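Local coordinates for protein 2-pyrone-4,6-dicarboxylic acid hydrolase, putative (Pseudomonas putida, PDB 2FFI) that probably acts as a 2-pyrone-4,6-dicarboxylate lactonase, a hydrolase of the TIM-barrel amidohydrolase family, at residues 138-143 / 159-164; 58-63 / 108-113; 119-124 / 154-159; 164-169 / 195-200. All blocks are in the same frame, centred on the assembly; numbering follows the deposited sequence.

All four contacts belong to one TIM barrel. Contacts 1 and 4 share V164 and strand 163-165, and with contact 2, on strand 108-110, they reach the same parallel sheet, in the order 108-110, 139-142, 163-165, 194-199. Centres of contacts 1 and 2, 1 and 4, and 2 and 4 lie about 11, 12 and 13 Å apart. Contact 3 sits on the outer side, about 11 Å from contact 1 and about 19 Å from contact 4 between centres. Along the chain contact 2 comes first, contacts 3 and 1 interlock, and contact 4 closes the series. Contacts 2 and 4 hold one phosphate between them, consistent with a pocket that can take an anion.

Contact 1 (138-143 / 159-164); sequences WHVELH and YGLDIV
The isopropyl group of V164 lies obliquely by the H139 imidazole, neither over its face nor at its edge, though its exact placing there is doubtful. The ring of F277 meets the same imidazole with its plane at about a right angle. Another flat group, the E141 carboxylate, reaches beyond V164 on an extended chain, and its OE2 makes a salt bridge to K197; on the way E141 CG passes V164 CG1 at 3.8 Å. The two backbones run as parallel neighbours, V140 bridging I163 and E141 bridging V164. V140 uses both of its polar backbone atoms: its N donates to D162 O (3.0 Å) and its O accepts from V164 N. L142 N then donates to V164 O at 2.7 Å, with 168° at the hydrogen. The pair comes from a beta-alpha-beta unit of the TIM barrel, in which helix 149-156 makes the crossover from strand 139-142 to strand 163-165. E141 and V164 are on the sheet face where K197 also lies, whereas V140 and I163 are on the face covered by that helix and both touch its L156. There V140 holds CG1 between its backbone N and carbonyl carbon (chi1 43°), which sets this methyl 3.7 Å from L161 CD1, the two side chains crossing at about a right angle, and 4.0 Å from I163 CG1. Further along the strands, L142 CD2 rests 3.6 Å from I163 CG2, while L142 also packs on L152 of the crossover helix.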
# COMPACT_ATOMS: atom_id res chain seq x y z
N TRP A 138 3.48 13.79 -4.18
CA TRP A 138 2.89 12.60 -3.56
C TRP A 138 2.32 11.62 -4.58
O TRP A 138 1.82 12.03 -5.62
CB TRP A 138 1.77 13.00 -2.59
CG TRP A 138 2.25 13.55 -1.30
CD1 TRP A 138 3.54 13.72 -0.92
CD2 TRP A 138 1.44 13.96 -0.19
NE1 TRP A 138 3.60 14.21 0.38
CE2 TRP A 138 2.33 14.36 0.85
CE3 TRP A 138 0.06 14.03 0.03
CZ2 TRP A 138 1.88 14.82 2.08
CZ3 TRP A 138 -0.39 14.50 1.27
CH2 TRP A 138 0.52 14.89 2.28
N HIS A 139 2.40 10.33 -4.28
CA HIS A 139 1.85 9.36 -5.20
C HIS A 139 0.42 9.04 -4.79
O HIS A 139 -0.01 9.41 -3.69
CB HIS A 139 2.69 8.08 -5.23
CG HIS A 139 2.81 7.40 -3.90
ND1 HIS A 139 3.65 7.85 -2.90
CD2 HIS A 139 2.21 6.29 -3.41
CE1 HIS A 139 3.56 7.05 -1.86
NE2 HIS A 139 2.69 6.09 -2.14
N VAL A 140 -0.31 8.36 -5.66
CA VAL A 140 -1.69 7.97 -5.39
C VAL A 140 -1.82 6.46 -5.33
O VAL A 140 -1.51 5.75 -6.29
CB VAL A 140 -2.66 8.53 -6.48
CG1 VAL A 140 -2.07 8.34 -7.85
CG2 VAL A 140 -4.01 7.81 -6.39
N GLU A 141 -2.28 5.97 -4.17
CA GLU A 141 -2.45 4.53 -3.95
C GLU A 141 -3.83 4.05 -4.33
O GLU A 141 -4.84 4.63 -3.93
CB GLU A 141 -2.19 4.19 -2.48
CG GLU A 141 -1.42 2.91 -2.29
CD GLU A 141 -1.43 2.46 -0.85
OE1 GLU A 141 -1.42 3.33 0.04
OE2 GLU A 141 -1.44 1.24 -0.60
N LEU A 142 -3.87 2.96 -5.09
CA LEU A 142 -5.13 2.39 -5.52
C LEU A 142 -5.39 1.04 -4.85
O LEU A 142 -4.46 0.31 -4.51
CB LEU A 142 -5.15 2.21 -7.04
CG LEU A 142 -5.79 3.30 -7.90
CD1 LEU A 142 -5.95 4.58 -7.12
CD2 LEU A 142 -4.95 3.50 -9.14
N HIS A 143 -6.66 0.74 -4.63
CA HIS A 143 -7.06 -0.50 -4.02
C HIS A 143 -8.45 -0.88 -4.52
O HIS A 143 -9.45 -0.36 -4.03
CB HIS A 143 -7.07 -0.34 -2.51
CG HIS A 143 -7.45 -1.58 -1.77
ND1 HIS A 143 -7.25 -2.84 -2.29
CD2 HIS A 143 -8.00 -1.76 -0.55
CE1 HIS A 143 -7.67 -3.75 -1.42
NE2 HIS A 143 -8.13 -3.11 -0.36
N TYR A 159 -2.41 13.26 -15.18
CA TYR A 159 -1.92 14.10 -14.08
C TYR A 159 -0.43 13.97 -13.84
O TYR A 159 0.14 14.70 -13.03
CB TYR A 159 -2.69 13.78 -12.81
CG TYR A 159 -4.16 14.10 -12.90
CD1 TYR A 159 -4.64 15.37 -12.62
CD2 TYR A 159 -5.08 13.12 -13.29
CE1 TYR A 159 -6.00 15.67 -12.72
CE2 TYR A 159 -6.44 13.40 -13.40
CZ TYR A 159 -6.89 14.67 -13.11
OH TYR A 159 -8.23 14.93 -13.21
N GLY A 160 0.19 13.02 -14.54
CA GLY A 160 1.63 12.79 -14.44
C GLY A 160 2.17 12.54 -13.05
O GLY A 160 3.11 13.19 -12.59
N LEU A 161 1.58 11.58 -12.36
CA LEU A 161 2.03 11.28 -11.03
C LEU A 161 2.20 9.78 -10.82
O LEU A 161 1.72 8.96 -11.62
CB LEU A 161 1.08 11.89 -9.99
CG LEU A 161 -0.42 11.95 -10.26
CD1 LEU A 161 -0.93 10.56 -10.59
CD2 LEU A 161 -1.15 12.53 -9.07
N ASP A 162 2.91 9.43 -9.76
CA ASP A 162 3.16 8.04 -9.43
C ASP A 162 1.87 7.36 -9.00
O ASP A 162 1.06 7.93 -8.25
CB ASP A 162 4.19 7.95 -8.30
CG ASP A 162 5.57 8.44 -8.72
OD1 ASP A 162 6.31 8.95 -7.84
OD2 ASP A 162 5.92 8.31 -9.92
N ILE A 163 1.67 6.15 -9.50
CA ILE A 163 0.49 5.38 -9.18
C ILE A 163 0.92 4.04 -8.57
O ILE A 163 1.61 3.24 -9.23
CB ILE A 163 -0.35 5.11 -10.44
CG1 ILE A 163 -0.69 6.44 -11.12
CG2 ILE A 163 -1.59 4.32 -10.06
CD1 ILE A 163 -1.23 6.29 -12.55
N VAL A 164 0.51 3.83 -7.32
CA VAL A 164 0.79 2.61 -6.58
C VAL A 164 -0.44 1.72 -6.49
O VAL A 164 -1.45 2.13 -5.92
CB VAL A 164 1.24 2.92 -5.14
CG1 VAL A 164 1.51 1.62 -4.40
CG2 VAL A 164 2.49 3.78 -5.16

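Contact 2 (58-63 / 108-113); sequences VLVQPS and GVRLNL. With PO4 (phosphate ion), chain C.
Q61 and S63 face R110 and N112 across a wide backbone gap, the CA atoms of Q61 and R110 being 7.7 Å apart and those of S63 and N112 7.2 Å. The chain around V86 and V87 bridges that gap, since Q61 bonds by its backbone to V86 and G108 to V87. Side chains therefore make the contact, and R110 carries the largest share. Its CG lies trans to the backbone N (chi1 -163°) and the chain stays extended to NE, carrying the guanidinium away from strand 108-110 toward the 58-63 segment and the phosphate. V60 covers one face of that group, its CG1 lying 3.9 Å from R110 NH2 and the two side chains crossing at about a right angle. On the opposite face N112 OD1 stands 3.5 Å above the guanidinium plane, over its centre. The phosphate, which H167 also binds, sits at the edge, in the plane: R110 NH2 donates to its O1 at 2.7 Å, and NH1 donates to the same oxygen, so one acceptor takes both donors. This is the C-terminal end of the barrel strands, where TIM-barrel enzymes carry their active sites. The ion probably came from the crystallisation liquor, yet its site is consistent with a pocket for a carboxylate-bearing substrate. R110 NH1 also makes a salt bridge to D166, which should help fix the rotation of the group. A leucine in place of R110 would leave phosphate O1 without these donors and would probably strand the D166 carboxylate without its cationic mate.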
# COMPACT_ATOMS: atom_id res chain seq x y z
N VAL A 58 5.88 1.76 6.34
CA VAL A 58 4.96 2.76 5.83
C VAL A 58 3.58 2.58 6.45
O VAL A 58 2.92 1.56 6.25
CB VAL A 58 4.82 2.63 4.32
CG1 VAL A 58 3.88 3.69 3.79
CG2 VAL A 58 6.19 2.73 3.68
N LEU A 59 3.13 3.57 7.22
CA LEU A 59 1.81 3.50 7.84
C LEU A 59 0.77 3.98 6.84
O LEU A 59 0.81 5.10 6.39
CB LEU A 59 1.75 4.39 9.09
CG LEU A 59 2.71 4.09 10.25
CD1 LEU A 59 2.51 5.08 11.38
CD2 LEU A 59 2.48 2.66 10.73
N VAL A 60 -0.15 3.12 6.47
CA VAL A 60 -1.17 3.57 5.55
C VAL A 60 -2.41 3.84 6.39
O VAL A 60 -2.66 3.17 7.40
CB VAL A 60 -1.47 2.52 4.47
CG1 VAL A 60 -2.68 2.92 3.68
CG2 VAL A 60 -0.26 2.39 3.54
N GLN A 61 -3.16 4.85 5.99
CA GLN A 61 -4.38 5.20 6.71
C GLN A 61 -5.37 4.03 6.61
O GLN A 61 -5.65 3.52 5.52
CB GLN A 61 -4.99 6.47 6.12
CG GLN A 61 -6.37 6.81 6.65
CD GLN A 61 -6.35 7.21 8.11
OE1 GLN A 61 -5.46 6.82 8.87
NE2 GLN A 61 -7.36 7.98 8.52
N PRO A 62 -5.90 3.57 7.76
CA PRO A 62 -6.86 2.47 7.74
C PRO A 62 -8.24 3.00 7.30
O PRO A 62 -8.69 4.03 7.80
CB PRO A 62 -6.83 1.96 9.19
CG PRO A 62 -6.52 3.19 9.97
CD PRO A 62 -5.51 3.94 9.14
N SER A 63 -8.91 2.31 6.38
CA SER A 63 -10.21 2.75 5.89
C SER A 63 -11.22 3.21 6.93
O SER A 63 -11.81 4.29 6.78
CB SER A 63 -10.88 1.66 5.06
OG SER A 63 -10.12 1.36 3.90
N GLY A 108 2.21 10.02 0.26
CA GLY A 108 1.22 9.62 -0.72
C GLY A 108 -0.18 9.74 -0.19
O GLY A 108 -0.36 10.04 1.00
N VAL A 109 -1.16 9.54 -1.06
CA VAL A 109 -2.57 9.58 -0.67
C VAL A 109 -3.21 8.33 -1.21
O VAL A 109 -2.88 7.89 -2.32
CB VAL A 109 -3.35 10.81 -1.25
CG1 VAL A 109 -2.80 12.12 -0.69
CG2 VAL A 109 -3.26 10.81 -2.76
N ARG A 110 -4.11 7.75 -0.43
CA ARG A 110 -4.81 6.53 -0.82
C ARG A 110 -6.28 6.86 -0.96
O ARG A 110 -6.91 7.36 -0.03
CB ARG A 110 -4.64 5.44 0.24
CG ARG A 110 -4.98 4.02 -0.24
CD ARG A 110 -5.41 3.13 0.94
NE ARG A 110 -5.23 1.69 0.69
CZ ARG A 110 -5.49 0.75 1.60
NH1 ARG A 110 -5.30 -0.52 1.31
NH2 ARG A 110 -5.96 1.09 2.81
N LEU A 111 -6.84 6.60 -2.13
CA LEU A 111 -8.25 6.86 -2.37
C LEU A 111 -9.02 5.75 -1.66
O LEU A 111 -10.03 6.01 -0.97
CB LEU A 111 -8.53 6.81 -3.87
CG LEU A 111 -7.70 7.78 -4.72
CD1 LEU A 111 -8.06 7.62 -6.15
CD2 LEU A 111 -7.94 9.21 -4.26
N ASN A 112 -8.53 4.51 -1.84
CA ASN A 112 -9.10 3.29 -1.25
C ASN A 112 -10.60 3.10 -1.50
O ASN A 112 -11.42 3.46 -0.67
CB ASN A 112 -8.83 3.24 0.26
CG ASN A 112 -9.43 2.01 0.93
OD1 ASN A 112 -8.96 0.88 0.75
ND2 ASN A 112 -10.48 2.23 1.71
N LEU A 113 -10.94 2.52 -2.65
CA LEU A 113 -12.35 2.30 -3.01
C LEU A 113 -12.85 0.96 -2.46
O LEU A 113 -13.67 0.93 -1.54
CB LEU A 113 -12.51 2.37 -4.52
CG LEU A 113 -11.87 3.55 -5.24
CD1 LEU A 113 -12.10 4.85 -4.45
CD2 LEU A 113 -10.39 3.31 -5.41
P PO4 C . -5.94 -2.92 3.51
O1 PO4 C . -5.72 -1.45 3.58
O2 PO4 C . -7.32 -3.20 3.04
O3 PO4 C . -4.97 -3.51 2.56
O4 PO4 C . -5.75 -3.51 4.86

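Contact 3 (119-124 / 154-159); sequences PDLTGA and RALQPY
Plain packing on the outer side of the barrel joins the loop 119-124 to the end of helix 149-156 and the residues that follow it, with L121, A155, L156 and Y159 as the main participants. The loop folds as a type I beta turn from D120 to G123, closed by G123 N donating to D120 O at 2.7 Å, and this turn presents L121 to the helix end. L121 CB lies 3.8 Å from A155 CB. Its CG, placed beside the backbone N by a chi1 of -73°, comes equally near to L156 CD2, the two leucine side chains crossing obliquely. T122 adds a looser touch, its CB 4.3 Å from A155 CB. In the TIM barrel the loop follows strand 108-110 and leads into helix 127-136, so the contact ties this connection to the end of helix 149-156, the helix after that one. L156 anchors it inward: besides meeting L121 it packs on V140, L142 and I163 of the sheet and on L130 of helix 127-136. Y159, just past the helix, swings back toward the turn, with chi1 at -63°. Its phenol oxygen OH comes to 3.2 Å from L121 O and to 3.9 Å from G123 O. The tyrosine side chain also touches R127 and L130 of helix 127-136. Cutting Y159 back to an alanine would remove the phenol from beside the L121 carbonyl and would probably open a gap between the turn and that helix.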
# COMPACT_ATOMS: atom_id res chain seq x y z
N PRO A 119 -15.34 5.98 -8.49
CA PRO A 119 -15.15 7.42 -8.66
C PRO A 119 -14.66 7.75 -10.07
O PRO A 119 -13.99 6.94 -10.71
CB PRO A 119 -14.12 7.75 -7.59
CG PRO A 119 -13.24 6.54 -7.62
CD PRO A 119 -14.24 5.40 -7.70
N ASP A 120 -14.99 8.94 -10.56
CA ASP A 120 -14.53 9.34 -11.88
C ASP A 120 -13.34 10.27 -11.72
O ASP A 120 -13.50 11.48 -11.71
CB ASP A 120 -15.65 10.05 -12.64
CG ASP A 120 -15.27 10.38 -14.07
OD1 ASP A 120 -16.15 10.81 -14.84
OD2 ASP A 120 -14.08 10.21 -14.43
N LEU A 121 -12.14 9.70 -11.61
CA LEU A 121 -10.93 10.49 -11.43
C LEU A 121 -10.69 11.52 -12.54
O LEU A 121 -10.17 12.60 -12.29
CB LEU A 121 -9.71 9.58 -11.29
CG LEU A 121 -9.54 8.80 -9.99
CD1 LEU A 121 -9.58 9.76 -8.82
CD2 LEU A 121 -10.63 7.78 -9.86
N THR A 122 -11.07 11.19 -13.76
CA THR A 122 -10.86 12.10 -14.87
C THR A 122 -11.88 13.24 -14.77
O THR A 122 -11.80 14.23 -15.49
CB THR A 122 -10.99 11.34 -16.23
OG1 THR A 122 -10.23 12.02 -17.23
CG2 THR A 122 -12.45 11.26 -16.65
N GLY A 123 -12.82 13.08 -13.84
CA GLY A 123 -13.85 14.09 -13.64
C GLY A 123 -13.31 15.40 -13.11
O GLY A 123 -12.10 15.56 -13.00
N ALA A 124 -14.20 16.33 -12.76
CA ALA A 124 -13.78 17.62 -12.25
C ALA A 124 -13.97 17.74 -10.75
O ALA A 124 -13.54 18.71 -10.13
CB ALA A 124 -14.52 18.74 -12.95
N ARG A 154 -5.43 4.81 -15.92
CA ARG A 154 -5.47 5.62 -17.13
C ARG A 154 -6.13 6.97 -16.91
O ARG A 154 -5.96 7.91 -17.70
CB ARG A 154 -6.18 4.87 -18.27
CG ARG A 154 -5.22 4.11 -19.20
CD ARG A 154 -5.91 3.65 -20.48
NE ARG A 154 -6.67 2.40 -20.30
CZ ARG A 154 -6.17 1.18 -20.51
NH1 ARG A 154 -6.95 0.12 -20.32
NH2 ARG A 154 -4.91 1.01 -20.91
N ALA A 155 -6.89 7.08 -15.82
CA ALA A 155 -7.56 8.32 -15.48
C ALA A 155 -6.57 9.24 -14.76
O ALA A 155 -6.58 10.45 -14.96
CB ALA A 155 -8.76 8.03 -14.59
N LEU A 156 -5.72 8.65 -13.92
CA LEU A 156 -4.72 9.42 -13.18
C LEU A 156 -3.46 9.58 -14.01
O LEU A 156 -2.54 10.32 -13.64
CB LEU A 156 -4.36 8.71 -11.88
CG LEU A 156 -5.48 8.49 -10.87
CD1 LEU A 156 -4.98 7.58 -9.77
CD2 LEU A 156 -5.94 9.81 -10.31
N GLN A 157 -3.42 8.87 -15.13
CA GLN A 157 -2.29 8.88 -16.05
C GLN A 157 -1.90 10.30 -16.50
O GLN A 157 -0.74 10.69 -16.39
CB GLN A 157 -2.66 8.01 -17.27
CG GLN A 157 -1.51 7.33 -17.98
CD GLN A 157 -1.04 6.07 -17.27
OE1 GLN A 157 -0.58 6.13 -16.12
NE2 GLN A 157 -1.14 4.93 -17.95
N PRO A 158 -2.87 11.10 -16.99
CA PRO A 158 -2.59 12.46 -17.45
C PRO A 158 -1.97 13.39 -16.43
O PRO A 158 -1.11 14.20 -16.76
CB PRO A 158 -3.96 12.95 -17.90
CG PRO A 158 -4.88 12.24 -16.96
CD PRO A 158 -4.32 10.84 -16.97
N TYR A 159 -2.41 13.26 -15.18
CA TYR A 159 -1.92 14.10 -14.08
C TYR A 159 -0.43 13.97 -13.84
O TYR A 159 0.14 14.70 -13.03
CB TYR A 159 -2.69 13.78 -12.81
CG TYR A 159 -4.16 14.10 -12.90
CD1 TYR A 159 -4.64 15.37 -12.62
CD2 TYR A 159 -5.08 13.12 -13.29
CE1 TYR A 159 -6.00 15.67 -12.72
CE2 TYR A 159 -6.44 13.40 -13.40
CZ TYR A 159 -6.89 14.67 -13.11
OH TYR A 159 -8.23 14.93 -13.21

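Contact 4 (164-169 / 195-200); sequences VIDHFG and WVKVSG. With PO4 (phosphate ion), chain C.
H167 turns CG beside its own backbone N (chi1 -44°), and S199 lodges OG between its N and carbonyl carbon (chi1 59°); together these torsions bring H167 ND1 and S199 OG to 2.8 Å, a hydrogen bond in which either may be the donor. OG lies at the ring edge, in plane, as does O3 of the phosphate, to which H167 NE2 donates at 2.8 Å. Both nitrogens are thus engaged, which should hold the rotation of the imidazole, and D166 CB covers one of its faces. Behind it the strands pair in parallel: I165 N donates to W195 O, and K197 N to I165 O. Past the last bridge the chain of 164-169 turns through positive phi at H167 and F168, yet F168 N still bonds K197 O at 2.7 Å, nearly straight at 177°. The F168 ring lies against V198, whose CA stands over its face, 4.0 Å from the centroid, in a CH-pi contact. K197, bent at chi3, lays CE 3.7 Å from V164 CG1 on the way to its partner E141; D166 runs alongside, its OD2 3.4 Å from K197 CE. Strand 163-165 runs between 139-142 and 194-199, and the latter is flanked beyond by strand 231-234; in the helical layer of the TIM barrel, helix 208-225 covers F168 and V196, and helix 262-276 packs on W195 and V198.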
# COMPACT_ATOMS: atom_id res chain seq x y z
N VAL A 164 0.51 3.83 -7.32
CA VAL A 164 0.79 2.61 -6.58
C VAL A 164 -0.44 1.72 -6.49
O VAL A 164 -1.45 2.13 -5.92
CB VAL A 164 1.24 2.92 -5.14
CG1 VAL A 164 1.51 1.62 -4.40
CG2 VAL A 164 2.49 3.78 -5.16
N ILE A 165 -0.34 0.50 -7.03
CA ILE A 165 -1.44 -0.47 -7.03
C ILE A 165 -1.30 -1.47 -5.88
O ILE A 165 -0.26 -2.11 -5.73
CB ILE A 165 -1.48 -1.24 -8.37
CG1 ILE A 165 -1.72 -0.25 -9.50
CG2 ILE A 165 -2.64 -2.22 -8.41
CD1 ILE A 165 -1.61 -0.88 -10.85
N ASP A 166 -2.36 -1.61 -5.07
CA ASP A 166 -2.35 -2.50 -3.90
C ASP A 166 -2.64 -3.98 -4.17
O ASP A 166 -3.47 -4.32 -5.00
CB ASP A 166 -3.37 -2.03 -2.86
CG ASP A 166 -2.98 -0.71 -2.22
OD1 ASP A 166 -3.77 -0.25 -1.36
OD2 ASP A 166 -1.91 -0.15 -2.55
N HIS A 167 -1.93 -4.83 -3.43
CA HIS A 167 -2.08 -6.28 -3.50
C HIS A 167 -2.19 -6.86 -4.89
O HIS A 167 -3.25 -7.35 -5.27
CB HIS A 167 -3.30 -6.72 -2.70
CG HIS A 167 -3.43 -6.05 -1.37
ND1 HIS A 167 -2.34 -5.78 -0.57
CD2 HIS A 167 -4.51 -5.60 -0.70
CE1 HIS A 167 -2.76 -5.19 0.54
NE2 HIS A 167 -4.07 -5.07 0.48
N PHE A 168 -1.11 -6.83 -5.65
CA PHE A 168 -1.13 -7.42 -6.99
C PHE A 168 -2.23 -6.86 -7.87
O PHE A 168 -2.44 -7.32 -9.00
CB PHE A 168 -1.31 -8.93 -6.87
CG PHE A 168 -0.19 -9.63 -6.18
CD1 PHE A 168 0.91 -10.09 -6.90
CD2 PHE A 168 -0.24 -9.90 -4.81
CE1 PHE A 168 1.92 -10.80 -6.28
CE2 PHE A 168 0.77 -10.61 -4.18
CZ PHE A 168 1.85 -11.07 -4.92
N GLY A 169 -2.94 -5.86 -7.38
CA GLY A 169 -4.01 -5.31 -8.17
C GLY A 169 -5.31 -5.97 -7.75
O GLY A 169 -6.35 -5.78 -8.38
N TRP A 195 3.57 1.83 -9.97
CA TRP A 195 4.10 0.90 -8.99
C TRP A 195 3.03 -0.09 -8.62
O TRP A 195 1.83 0.22 -8.61
CB TRP A 195 4.53 1.63 -7.72
CG TRP A 195 5.88 2.23 -7.80
CD1 TRP A 195 7.04 1.69 -7.34
CD2 TRP A 195 6.22 3.47 -8.41
NE1 TRP A 195 8.10 2.52 -7.64
CE2 TRP A 195 7.62 3.61 -8.30
CE3 TRP A 195 5.48 4.46 -9.06
CZ2 TRP A 195 8.30 4.72 -8.80
CZ3 TRP A 195 6.15 5.56 -9.56
CH2 TRP A 195 7.55 5.68 -9.43
N VAL A 196 3.46 -1.29 -8.29
CA VAL A 196 2.55 -2.33 -7.89
C VAL A 196 3.08 -3.00 -6.64
O VAL A 196 4.25 -3.39 -6.57
CB VAL A 196 2.38 -3.35 -9.02
CG1 VAL A 196 3.74 -3.80 -9.50
CG2 VAL A 196 1.56 -4.54 -8.52
N LYS A 197 2.22 -3.10 -5.63
CA LYS A 197 2.58 -3.72 -4.37
C LYS A 197 2.24 -5.20 -4.33
O LYS A 197 1.12 -5.61 -4.65
CB LYS A 197 1.89 -3.01 -3.19
CG LYS A 197 2.70 -1.88 -2.61
CD LYS A 197 2.23 -1.48 -1.21
CE LYS A 197 1.27 -0.29 -1.24
NZ LYS A 197 1.30 0.51 0.02
N VAL A 198 3.22 -6.00 -3.94
CA VAL A 198 3.05 -7.44 -3.81
C VAL A 198 2.87 -7.68 -2.30
O VAL A 198 3.82 -7.75 -1.53
CB VAL A 198 4.28 -8.19 -4.38
CG1 VAL A 198 5.53 -7.34 -4.28
CG2 VAL A 198 4.48 -9.52 -3.64
N SER A 199 1.61 -7.76 -1.89
CA SER A 199 1.26 -7.93 -0.49
C SER A 199 -0.13 -8.54 -0.29
O SER A 199 -0.98 -8.52 -1.19
CB SER A 199 1.32 -6.58 0.25
OG SER A 199 0.45 -5.61 -0.33
N GLY A 200 -0.35 -9.07 0.90
CA GLY A 200 -1.62 -9.67 1.23
C GLY A 200 -2.10 -10.65 0.20
O GLY A 200 -3.17 -10.48 -0.36
P PO4 C . -5.94 -2.92 3.51
O1 PO4 C . -5.72 -1.45 3.58
O2 PO4 C . -7.32 -3.20 3.04
O3 PO4 C . -4.97 -3.51 2.56
O4 PO4 C . -5.75 -3.51 4.86